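Local coordinates for protein putative peptidase (Chlamydophila abortus, PDB 3CE2) that is probably a zinc-dependent oligopeptidase of the M3B family, cleaving small bioactive peptides, at residues T464-L469 with C597-K602. Numbering follows the deposited sequence.
Sequences TIFSTL and CFIEKK
I599 projects from helix 590-607 into a hollow made by I465, F466 and L469 of helix 451-487, three side chains that together take in both of its branches. The delta branch lies deepest: I599 CD1 sits over the cleft between I465 CG2, at 3.6 Å, and L469 CD2, at 4.3 Å, with the closer touch to I465. The other branch turns to the ring of F466, whose CE2 approaches I599 CG2 at 4.2 Å. A chi1 of -64° turns the fork so that CG2, anti to the backbone N, faces F466 and CG1 leads CD1 to I465 and L469. The two isoleucines come from opposing helices and lie against each other, I465 CG2 also touching I599 CG1 at 3.7 Å. I465 CD1 lies beside I599 CG1 and approaches F598 CE2 at 4.3 Å. With axes 12.0 Å apart and directions 144° from one another, the short segments run roughly antiparallel and are bridged by side chains alone.

Other helices close the sides: L294 and I295 of helix 292-306 pack on I599 and F466, respectively, and I542 of helix 536-553 covers L469, while K602 reaches off to a salt bridge with D442. The contact joins helix 590-607, the last modelled helix, to helix 451-487 within the helical M3 fold; the side chain of L469 lies about 12 Å from that of the zinc ligand E430. Every touching group is hydrocarbon and buried, which implies cohesion through shape fit and exclusion of water rather than directed polar bonds.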
loop_
_atom_site.group_PDB
_atom_site.type_symbol
_atom_site.label_atom_id
_atom_site.label_comp_id
_atom_site.label_asym_id
_atom_site.label_seq_id
_atom_site.Cartn_x
_atom_site.Cartn_y
_atom_site.Cartn_z
ATOM N N THR A 464 11.319 9.273 -5.760
ATOM C CA THR A 464 10.187 8.659 -5.085
ATOM C C THR A 464 8.873 9.257 -5.572
ATOM O O THR A 464 7.953 8.540 -5.982
ATOM C CB THR A 464 10.290 8.908 -3.579
ATOM O OG1 THR A 464 11.420 8.201 -3.072
ATOM C CG2 THR A 464 9.046 8.456 -2.860
ATOM N N ILE A 465 8.790 10.582 -5.529
ATOM C CA ILE A 465 7.603 11.267 -6.009
ATOM C C ILE A 465 7.330 10.908 -7.476
ATOM O O ILE A 465 6.207 10.539 -7.842
ATOM C CB ILE A 465 7.733 12.779 -5.832
ATOM C CG1 ILE A 465 7.901 13.106 -4.356
ATOM C CG2 ILE A 465 6.507 13.449 -6.317
ATOM C CD1 ILE A 465 8.142 14.572 -4.096
ATOM N N PHE A 466 8.354 10.985 -8.316
ATOM C CA PHE A 466 8.128 10.682 -9.729
ATOM C C PHE A 466 7.801 9.231 -10.008
ATOM O O PHE A 466 7.008 8.961 -10.894
ATOM C CB PHE A 466 9.226 11.237 -10.650
ATOM C CG PHE A 466 9.033 12.687 -10.964
ATOM C CD1 PHE A 466 8.154 13.077 -11.974
ATOM C CD2 PHE A 466 9.664 13.670 -10.202
ATOM C CE1 PHE A 466 7.928 14.415 -12.228
ATOM C CE2 PHE A 466 9.444 15.020 -10.457
ATOM C CZ PHE A 466 8.587 15.389 -11.471
ATOM N N SER A 467 8.363 8.296 -9.254
ATOM C CA SER A 467 7.984 6.901 -9.483
ATOM C C SER A 467 6.662 6.511 -8.819
ATOM O O SER A 467 5.919 5.673 -9.359
ATOM C CB SER A 467 9.091 5.930 -9.079
ATOM O OG SER A 467 9.108 5.797 -7.678
ATOM N N THR A 468 6.339 7.105 -7.668
ATOM C CA THR A 468 5.095 6.684 -7.062
ATOM C C THR A 468 3.889 7.496 -7.525
ATOM O O THR A 468 2.753 7.031 -7.414
ATOM C CB THR A 468 5.149 6.462 -5.511
ATOM O OG1 THR A 468 4.199 7.300 -4.846
ATOM C CG2 THR A 468 6.534 6.649 -4.951
ATOM N N LEU A 469 4.109 8.676 -8.085
ATOM C CA LEU A 469 2.969 9.434 -8.591
ATOM C C LEU A 469 2.805 9.310 -10.106
ATOM O O LEU A 469 1.838 8.718 -10.584
ATOM C CB LEU A 469 3.043 10.885 -8.141
ATOM C CG LEU A 469 2.182 11.921 -8.869
ATOM C CD1 LEU A 469 0.827 11.383 -9.211
ATOM C CD2 LEU A 469 2.032 13.171 -8.026
ATOM N N CYS A 597 2.493 21.881 -6.171
ATOM C CA CYS A 597 3.232 22.986 -5.566
ATOM C C CYS A 597 4.468 22.517 -4.834
ATOM O O CYS A 597 5.563 23.039 -5.020
ATOM C CB CYS A 597 2.339 23.766 -4.604
ATOM S SG CYS A 597 1.149 24.794 -5.482
ATOM N N PHE A 598 4.275 21.534 -3.976
ATOM C CA PHE A 598 5.365 20.949 -3.235
ATOM C C PHE A 598 6.464 20.455 -4.176
ATOM O O PHE A 598 7.649 20.676 -3.939
ATOM C CB PHE A 598 4.827 19.783 -2.410
ATOM C CG PHE A 598 5.844 19.154 -1.519
ATOM C CD1 PHE A 598 5.894 19.482 -0.165
ATOM C CD2 PHE A 598 6.748 18.233 -2.025
ATOM C CE1 PHE A 598 6.830 18.900 0.664
ATOM C CE2 PHE A 598 7.699 17.649 -1.198
ATOM C CZ PHE A 598 7.745 17.984 0.147
ATOM N N ILE A 599 6.067 19.785 -5.248
ATOM C CA ILE A 599 7.037 19.201 -6.146
ATOM C C ILE A 599 7.795 20.308 -6.869
ATOM O O ILE A 599 9.027 20.284 -6.942
ATOM C CB ILE A 599 6.339 18.247 -7.115
ATOM C CG1 ILE A 599 5.745 17.083 -6.325
ATOM C CG2 ILE A 599 7.283 17.723 -8.151
ATOM C CD1 ILE A 599 4.624 16.416 -7.024
ATOM N N GLU A 600 7.057 21.299 -7.363
ATOM C CA GLU A 600 7.651 22.421 -8.065
ATOM C C GLU A 600 8.693 23.091 -7.210
ATOM O O GLU A 600 9.785 23.434 -7.683
ATOM C CB GLU A 600 6.574 23.430 -8.405
ATOM C CG GLU A 600 7.057 24.634 -9.168
ATOM C CD GLU A 600 7.289 24.335 -10.629
ATOM O OE1 GLU A 600 6.337 23.867 -11.298
ATOM O OE2 GLU A 600 8.424 24.575 -11.104
ATOM N N LYS A 601 8.373 23.268 -5.935
ATOM C CA LYS A 601 9.302 23.948 -5.065
ATOM C C LYS A 601 10.599 23.170 -4.983
ATOM O O LYS A 601 11.684 23.749 -4.987
ATOM C CB LYS A 601 8.724 24.121 -3.677
ATOM C CG LYS A 601 9.526 25.062 -2.859
ATOM C CD LYS A 601 9.258 24.893 -1.392
ATOM C CE LYS A 601 10.304 25.677 -0.610
ATOM N NZ LYS A 601 10.582 25.097 0.722
ATOM N N LYS A 602 10.485 21.850 -4.920
ATOM C CA LYS A 602 11.651 21.003 -4.712
ATOM C C LYS A 602 12.486 20.951 -5.989
ATOM O O LYS A 602 13.719 20.942 -5.930
ATOM C CB LYS A 602 11.212 19.595 -4.320
ATOM C CG LYS A 602 10.651 19.485 -2.936
ATOM C CD LYS A 602 11.724 19.259 -1.921
ATOM C CE LYS A 602 11.166 19.280 -0.518
ATOM N NZ LYS A 602 11.130 20.696 -0.074
#